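Local coordinates for protein aminotransferase, class IV (Brucella abortus, PDB 4TVI) that probably transfers the amino group of leucine, isoleucine and valine to 2-oxoglutarate, using pyridoxal 5'-phosphate as cofactor, at residues L204-V212 and T260-R268; A213-F221 and T236-I247. One frame throughout, in Å; residues are numbered along the deposited sequence.

Contact 1: L204-V212 and T260-R268; sequences LVTDVLGNV and TTLKIEDFR
One water oxygen is gripped by three groups drawn from both segments. It donates to G210 O at 2.7 Å, and accepts from I264 N at 2.8 Å and from the amine NZ of K263 at 2.9 Å. The K263 chain bends at its third and fourth torsions, which curls NZ back to this water although CB points away from the opposite segment. A direct backbone bond lies beside the bridge: V212 N donates to L262 O over 2.7 Å. A second water extends the pairing by donating to V212 O and accepting from L262 N. At the T261 end of the segment the methyl CG2 of T261 lies against the whole side-chain amide of N211, nearest its CG at 3.3 Å. Residues 204-212 form a β-hairpin end, closed by a type I turn from D207 to G210 with a G1 bulge, G210 taking the left-handed helical conformation. Inside the turn, D207 OD1 accepts from N211 N, which comes from above the carboxylate plane. K263 is the N-cap of helix 264-268, and its N-H runs almost straight to the anti lone pair of D266 OD2 (2.7 Å), the side chain of the third helical residue; R224 holds the other oxygen, OD1, in a salt bridge. Next to these polar links, L204 turns CG anti to its own nitrogen (chi1 -171°) and lays its two methyls over one face of F267, CD2 making an off-centre CH-pi contact 4.1 Å from the ring centroid. V212 CG1 meets CE1 of the same ring obliquely at 3.6 Å, while I264 CD1 touches both L204 CD2 and V212 CG2, the three methyls forming a small cluster. F288 of strand 281-288 touches L204, I264 and F267.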
# COMPACT_ATOMS: atom_id res chain seq x y z
N LEU A 204 16.71 -12.06 -2.55
CA LEU A 204 16.15 -12.84 -3.65
C LEU A 204 14.79 -13.38 -3.19
O LEU A 204 14.71 -14.21 -2.28
CB LEU A 204 17.10 -13.97 -4.05
CG LEU A 204 16.73 -14.73 -5.33
CD1 LEU A 204 16.72 -13.80 -6.56
CD2 LEU A 204 17.66 -15.94 -5.56
N VAL A 205 13.73 -12.89 -3.82
CA VAL A 205 12.38 -13.09 -3.32
C VAL A 205 11.62 -14.18 -4.08
O VAL A 205 11.68 -14.25 -5.31
CB VAL A 205 11.57 -11.77 -3.40
CG1 VAL A 205 10.27 -11.89 -2.62
CG2 VAL A 205 12.41 -10.61 -2.87
N THR A 206 10.90 -15.02 -3.34
CA THR A 206 10.09 -16.06 -3.95
C THR A 206 8.61 -15.71 -3.88
O THR A 206 8.20 -14.84 -3.11
CB THR A 206 10.30 -17.43 -3.28
OG1 THR A 206 9.75 -17.41 -1.96
CG2 THR A 206 11.78 -17.77 -3.23
N ASP A 207 7.81 -16.35 -4.73
CA ASP A 207 6.36 -16.26 -4.64
C ASP A 207 5.87 -17.29 -3.63
O ASP A 207 6.68 -17.98 -3.00
CB ASP A 207 5.71 -16.46 -6.02
CG ASP A 207 6.10 -17.77 -6.68
OD1 ASP A 207 6.36 -18.76 -5.96
OD2 ASP A 207 6.16 -17.81 -7.93
N VAL A 208 4.55 -17.41 -3.48
CA VAL A 208 3.98 -18.29 -2.47
C VAL A 208 4.26 -19.77 -2.78
O VAL A 208 4.28 -20.61 -1.88
CB VAL A 208 2.45 -18.02 -2.35
CG1 VAL A 208 1.69 -19.21 -1.75
CG2 VAL A 208 2.22 -16.77 -1.51
N LEU A 209 4.55 -20.07 -4.04
CA LEU A 209 4.91 -21.42 -4.45
C LEU A 209 6.36 -21.76 -4.11
O LEU A 209 6.78 -22.91 -4.23
CB LEU A 209 4.68 -21.61 -5.95
CG LEU A 209 3.24 -21.46 -6.43
CD1 LEU A 209 3.14 -21.78 -7.91
CD2 LEU A 209 2.36 -22.40 -5.63
N GLY A 210 7.13 -20.77 -3.69
CA GLY A 210 8.52 -21.00 -3.36
C GLY A 210 9.43 -20.87 -4.58
O GLY A 210 10.61 -21.21 -4.53
N ASN A 211 8.89 -20.35 -5.67
CA ASN A 211 9.69 -20.13 -6.86
C ASN A 211 10.18 -18.69 -6.92
O ASN A 211 9.44 -17.76 -6.58
CB ASN A 211 8.88 -20.47 -8.11
CG ASN A 211 8.49 -21.93 -8.16
OD1 ASN A 211 9.30 -22.80 -7.86
ND2 ASN A 211 7.24 -22.20 -8.54
N VAL A 212 11.43 -18.50 -7.34
CA VAL A 212 12.02 -17.17 -7.42
C VAL A 212 11.19 -16.28 -8.33
O VAL A 212 10.79 -16.69 -9.42
CB VAL A 212 13.47 -17.22 -7.93
CG1 VAL A 212 14.03 -15.82 -8.08
CG2 VAL A 212 14.34 -18.02 -6.97
N THR A 260 11.60 -19.36 -17.44
CA THR A 260 11.14 -20.61 -16.87
C THR A 260 10.97 -20.49 -15.36
O THR A 260 11.32 -19.47 -14.77
CB THR A 260 12.12 -21.74 -17.18
OG1 THR A 260 11.56 -22.99 -16.77
CG2 THR A 260 13.43 -21.51 -16.44
N THR A 261 10.44 -21.54 -14.75
CA THR A 261 10.28 -21.56 -13.30
C THR A 261 11.63 -21.83 -12.66
O THR A 261 12.28 -22.83 -12.96
CB THR A 261 9.25 -22.61 -12.86
OG1 THR A 261 7.97 -22.29 -13.41
CG2 THR A 261 9.16 -22.69 -11.34
N LEU A 262 12.07 -20.93 -11.79
CA LEU A 262 13.36 -21.08 -11.13
C LEU A 262 13.22 -21.13 -9.61
O LEU A 262 12.39 -20.42 -9.03
CB LEU A 262 14.30 -19.94 -11.53
CG LEU A 262 14.65 -19.80 -13.01
CD1 LEU A 262 15.34 -18.47 -13.26
CD2 LEU A 262 15.53 -20.96 -13.49
N LYS A 263 14.02 -21.97 -8.98
CA LYS A 263 14.05 -22.05 -7.53
C LYS A 263 15.33 -21.42 -6.98
O LYS A 263 16.23 -21.06 -7.75
CB LYS A 263 13.93 -23.51 -7.07
CG LYS A 263 12.56 -24.12 -7.34
CD LYS A 263 12.41 -25.50 -6.71
CE LYS A 263 12.67 -25.45 -5.21
NZ LYS A 263 11.82 -24.43 -4.53
N ILE A 264 15.40 -21.28 -5.66
CA ILE A 264 16.58 -20.74 -5.00
C ILE A 264 17.81 -21.55 -5.39
O ILE A 264 18.88 -20.99 -5.64
CB ILE A 264 16.43 -20.73 -3.46
CG1 ILE A 264 15.35 -19.74 -3.02
CG2 ILE A 264 17.76 -20.39 -2.80
CD1 ILE A 264 15.70 -18.29 -3.32
N GLU A 265 17.63 -22.86 -5.47
CA GLU A 265 18.69 -23.78 -5.87
C GLU A 265 19.31 -23.41 -7.21
O GLU A 265 20.52 -23.51 -7.38
CB GLU A 265 18.15 -25.21 -5.92
CG GLU A 265 17.88 -25.85 -4.55
CD GLU A 265 16.61 -25.34 -3.86
OE1 GLU A 265 15.96 -24.40 -4.36
OE2 GLU A 265 16.28 -25.88 -2.78
N ASP A 266 18.50 -22.95 -8.16
CA ASP A 266 19.01 -22.55 -9.47
C ASP A 266 20.00 -21.40 -9.36
O ASP A 266 21.01 -21.37 -10.05
CB ASP A 266 17.86 -22.15 -10.40
CG ASP A 266 17.02 -23.34 -10.82
OD1 ASP A 266 17.56 -24.22 -11.51
OD2 ASP A 266 15.83 -23.41 -10.43
N PHE A 267 19.70 -20.45 -8.47
CA PHE A 267 20.58 -19.29 -8.30
C PHE A 267 21.81 -19.65 -7.47
O PHE A 267 22.84 -19.00 -7.56
CB PHE A 267 19.79 -18.13 -7.68
CG PHE A 267 18.85 -17.48 -8.66
CD1 PHE A 267 17.60 -18.01 -8.90
CD2 PHE A 267 19.24 -16.34 -9.35
CE1 PHE A 267 16.74 -17.42 -9.81
CE2 PHE A 267 18.38 -15.74 -10.26
CZ PHE A 267 17.13 -16.29 -10.49
N ARG A 268 21.70 -20.70 -6.67
CA ARG A 268 22.85 -21.22 -5.94
C ARG A 268 23.90 -21.72 -6.94
O ARG A 268 25.10 -21.68 -6.67
CB ARG A 268 22.45 -22.33 -4.97
CG ARG A 268 21.48 -21.91 -3.87
CD ARG A 268 22.11 -20.97 -2.85
NE ARG A 268 21.21 -20.72 -1.73
CZ ARG A 268 21.31 -19.68 -0.90
NH1 ARG A 268 22.27 -18.78 -1.07
NH2 ARG A 268 20.45 -19.53 0.09
O HOH W 1 13.15 -21.87 -4.10
O HOH W 2 10.66 -18.86 -11.25

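Contact 2: A213-F221 and T236-I247; sequences AETATSNVF and TFLNGITRQRVI
The carboxamide of N219 stands at the edge of the F237 ring, its plane turned 69° from the ring, with ND2 3.4 Å from F237 CD2. ND2 donates to L238 O at 2.9 Å, nearly straight at 169° and within the amide plane, which fixes the flip of the group. OD1 faces the start of the helix, where it receives a weak bond from G240 N and probably one from a water that accepts from R243 N. F237 CG lies between its backbone N and carbonyl carbon, which lays one face of the ring on A213 O, 3.4 Å above its centre, and A213 CB packs on CD1. E214 slides past F237 in the opposite direction, OE2 3.5 Å from F237 CB and bridged by a water to L238 N. The extended chain of R243 crosses F221 at about a right angle, its CG 3.6 Å from F221 CZ, and I247 CG1 meets the ring at its edge. Residues 236-240 lead into the helix turn that holds the cofactor phosphate through I241 N and T242 OG1. The segment axes of helix 241-247 and strand 219-221 run 28° apart and 9.2 Å at closest, and strands 272-277 and 227-231 touch both F221 and R243, salt-bridged to E259.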
# COMPACT_ATOMS: atom_id res chain seq x y z
N ALA A 213 10.93 -15.06 -7.86
CA ALA A 213 10.20 -14.07 -8.63
C ALA A 213 11.14 -12.98 -9.14
O ALA A 213 11.17 -12.68 -10.32
CB ALA A 213 9.09 -13.46 -7.79
N GLU A 214 11.89 -12.38 -8.21
CA GLU A 214 12.75 -11.25 -8.52
C GLU A 214 13.52 -10.88 -7.26
O GLU A 214 13.48 -11.62 -6.27
CB GLU A 214 11.94 -10.05 -9.02
CG GLU A 214 10.81 -9.64 -8.08
CD GLU A 214 10.18 -8.31 -8.46
OE1 GLU A 214 10.64 -7.71 -9.46
OE2 GLU A 214 9.23 -7.88 -7.78
N THR A 215 14.21 -9.74 -7.28
CA THR A 215 14.82 -9.25 -6.06
C THR A 215 13.79 -8.35 -5.38
O THR A 215 12.68 -8.21 -5.87
CB THR A 215 16.14 -8.48 -6.31
OG1 THR A 215 15.85 -7.11 -6.63
CG2 THR A 215 16.93 -9.12 -7.45
N ALA A 216 14.16 -7.74 -4.27
CA ALA A 216 13.23 -6.88 -3.55
C ALA A 216 13.00 -5.55 -4.27
O ALA A 216 12.09 -4.80 -3.93
CB ALA A 216 13.72 -6.63 -2.14
N THR A 217 13.83 -5.26 -5.27
CA THR A 217 13.76 -3.97 -5.97
C THR A 217 13.72 -4.07 -7.49
O THR A 217 13.57 -3.05 -8.17
CB THR A 217 14.96 -3.08 -5.62
OG1 THR A 217 16.16 -3.71 -6.08
CG2 THR A 217 15.05 -2.82 -4.12
N SER A 218 13.89 -5.27 -8.04
CA SER A 218 14.12 -5.39 -9.47
C SER A 218 14.01 -6.82 -10.00
O SER A 218 14.19 -7.78 -9.26
CB SER A 218 15.51 -4.85 -9.80
OG SER A 218 16.49 -5.58 -9.08
N ASN A 219 13.76 -6.94 -11.31
CA ASN A 219 13.77 -8.25 -11.96
C ASN A 219 15.14 -8.88 -11.85
O ASN A 219 16.14 -8.17 -11.78
CB ASN A 219 13.37 -8.12 -13.44
CG ASN A 219 11.91 -7.77 -13.61
OD1 ASN A 219 11.57 -6.76 -14.22
ND2 ASN A 219 11.03 -8.62 -13.08
N VAL A 220 15.18 -10.21 -11.80
CA VAL A 220 16.45 -10.91 -11.61
C VAL A 220 16.72 -11.85 -12.77
O VAL A 220 15.80 -12.39 -13.38
CB VAL A 220 16.46 -11.67 -10.26
CG1 VAL A 220 15.55 -12.90 -10.31
CG2 VAL A 220 17.89 -12.08 -9.88
N PHE A 221 18.01 -12.00 -13.08
CA PHE A 221 18.49 -12.90 -14.13
C PHE A 221 19.63 -13.73 -13.59
O PHE A 221 20.32 -13.32 -12.66
CB PHE A 221 18.99 -12.12 -15.34
CG PHE A 221 17.92 -11.52 -16.20
CD1 PHE A 221 17.23 -10.38 -15.80
CD2 PHE A 221 17.64 -12.05 -17.46
CE1 PHE A 221 16.26 -9.81 -16.61
CE2 PHE A 221 16.68 -11.50 -18.27
CZ PHE A 221 15.99 -10.36 -17.85
N THR A 236 3.07 -12.39 -10.12
CA THR A 236 3.36 -12.10 -8.72
C THR A 236 4.41 -11.00 -8.64
O THR A 236 4.68 -10.46 -7.56
CB THR A 236 3.85 -13.34 -7.96
OG1 THR A 236 5.05 -13.83 -8.57
CG2 THR A 236 2.80 -14.43 -7.98
N PHE A 237 4.98 -10.68 -9.79
CA PHE A 237 5.96 -9.61 -9.90
C PHE A 237 5.79 -8.92 -11.24
O PHE A 237 5.19 -9.48 -12.16
CB PHE A 237 7.39 -10.14 -9.74
CG PHE A 237 7.81 -11.09 -10.82
CD1 PHE A 237 7.48 -12.43 -10.75
CD2 PHE A 237 8.55 -10.65 -11.91
CE1 PHE A 237 7.88 -13.32 -11.73
CE2 PHE A 237 8.96 -11.54 -12.90
CZ PHE A 237 8.62 -12.87 -12.81
N LEU A 238 6.31 -7.71 -11.36
CA LEU A 238 6.20 -6.97 -12.61
C LEU A 238 7.11 -7.55 -13.67
O LEU A 238 8.30 -7.78 -13.44
CB LEU A 238 6.55 -5.49 -12.39
CG LEU A 238 5.48 -4.66 -11.69
CD1 LEU A 238 6.00 -3.25 -11.42
CD2 LEU A 238 4.22 -4.61 -12.54
N ASN A 239 6.54 -7.80 -14.84
CA ASN A 239 7.32 -8.15 -16.01
C ASN A 239 7.95 -6.87 -16.54
O ASN A 239 7.38 -6.21 -17.41
CB ASN A 239 6.45 -8.83 -17.06
CG ASN A 239 7.23 -9.25 -18.29
OD1 ASN A 239 8.44 -9.06 -18.37
ND2 ASN A 239 6.54 -9.84 -19.26
N GLY A 240 9.12 -6.55 -16.01
CA GLY A 240 9.74 -5.26 -16.25
C GLY A 240 9.96 -4.91 -17.70
O GLY A 240 10.15 -5.78 -18.55
N ILE A 241 9.91 -3.61 -17.99
CA ILE A 241 10.16 -3.12 -19.33
C ILE A 241 11.64 -3.25 -19.69
O ILE A 241 11.99 -3.57 -20.83
CB ILE A 241 9.71 -1.65 -19.47
CG1 ILE A 241 8.19 -1.58 -19.42
CG2 ILE A 241 10.22 -1.03 -20.76
CD1 ILE A 241 7.66 -0.20 -19.33
N THR A 242 12.52 -3.01 -18.71
CA THR A 242 13.95 -3.17 -18.93
C THR A 242 14.27 -4.65 -19.16
O THR A 242 15.07 -4.99 -20.02
CB THR A 242 14.78 -2.65 -17.74
OG1 THR A 242 14.21 -1.43 -17.25
CG2 THR A 242 16.22 -2.41 -18.17
N ARG A 243 13.62 -5.49 -18.36
CA ARG A 243 13.73 -6.95 -18.47
C ARG A 243 13.43 -7.44 -19.89
O ARG A 243 14.22 -8.18 -20.48
CB ARG A 243 12.78 -7.62 -17.48
CG ARG A 243 12.61 -9.13 -17.67
CD ARG A 243 11.39 -9.63 -16.90
NE ARG A 243 11.24 -11.08 -17.01
CZ ARG A 243 10.65 -11.69 -18.02
NH1 ARG A 243 10.14 -10.98 -19.03
NH2 ARG A 243 10.58 -13.01 -18.04
N GLN A 244 12.29 -7.01 -20.43
CA GLN A 244 11.87 -7.40 -21.77
C GLN A 244 12.86 -6.91 -22.82
O GLN A 244 13.14 -7.62 -23.79
CB GLN A 244 10.48 -6.86 -22.08
CG GLN A 244 9.37 -7.39 -21.18
CD GLN A 244 8.07 -6.64 -21.37
OE1 GLN A 244 7.69 -6.31 -22.49
NE2 GLN A 244 7.39 -6.35 -20.27
N ARG A 245 13.38 -5.70 -22.64
CA ARG A 245 14.33 -5.13 -23.58
C ARG A 245 15.62 -5.94 -23.61
O ARG A 245 16.15 -6.23 -24.68
CB ARG A 245 14.62 -3.66 -23.25
CG ARG A 245 15.56 -2.98 -24.25
CD ARG A 245 14.96 -3.00 -25.66
NE ARG A 245 13.69 -2.28 -25.70
CZ ARG A 245 12.89 -2.21 -26.76
NH1 ARG A 245 13.22 -2.84 -27.89
NH2 ARG A 245 11.76 -1.52 -26.69
N VAL A 246 16.12 -6.29 -22.43
CA VAL A 246 17.35 -7.06 -22.30
C VAL A 246 17.20 -8.48 -22.88
O VAL A 246 18.10 -8.98 -23.57
CB VAL A 246 17.79 -7.15 -20.81
CG1 VAL A 246 18.88 -8.21 -20.62
CG2 VAL A 246 18.26 -5.78 -20.32
N ILE A 247 16.05 -9.10 -22.63
CA ILE A 247 15.77 -10.41 -23.21
C ILE A 247 15.78 -10.34 -24.73
O ILE A 247 16.39 -11.16 -25.40
CB ILE A 247 14.40 -10.96 -22.73
CG1 ILE A 247 14.44 -11.31 -21.24
CG2 ILE A 247 14.00 -12.17 -23.54
CD1 ILE A 247 13.08 -11.68 -20.67
O HOH W 3 7.21 -6.52 -9.15
O HOH W 4 13.29 -4.94 -15.50

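In the fold
Contact 2 is nested along the chain inside the loop closed by contact 1, and their centres lie 13 Å apart. They join through the antiparallel strands 202-206 and 212-215: V205 N to E214 O and V205 O to A213 N, each 2.8 Å, are probable hydrogen bonds, and A213 and E214 both face V205 as a classic β bulge. Contact 1 is peripheral, its centre about 19 Å from that of the chain, against about 8 Å for contact 2. The cofactor, carried on position 180 as a lysine-linked pyridoxal phosphate, meets contact 2 at the amino end of helix 241-252.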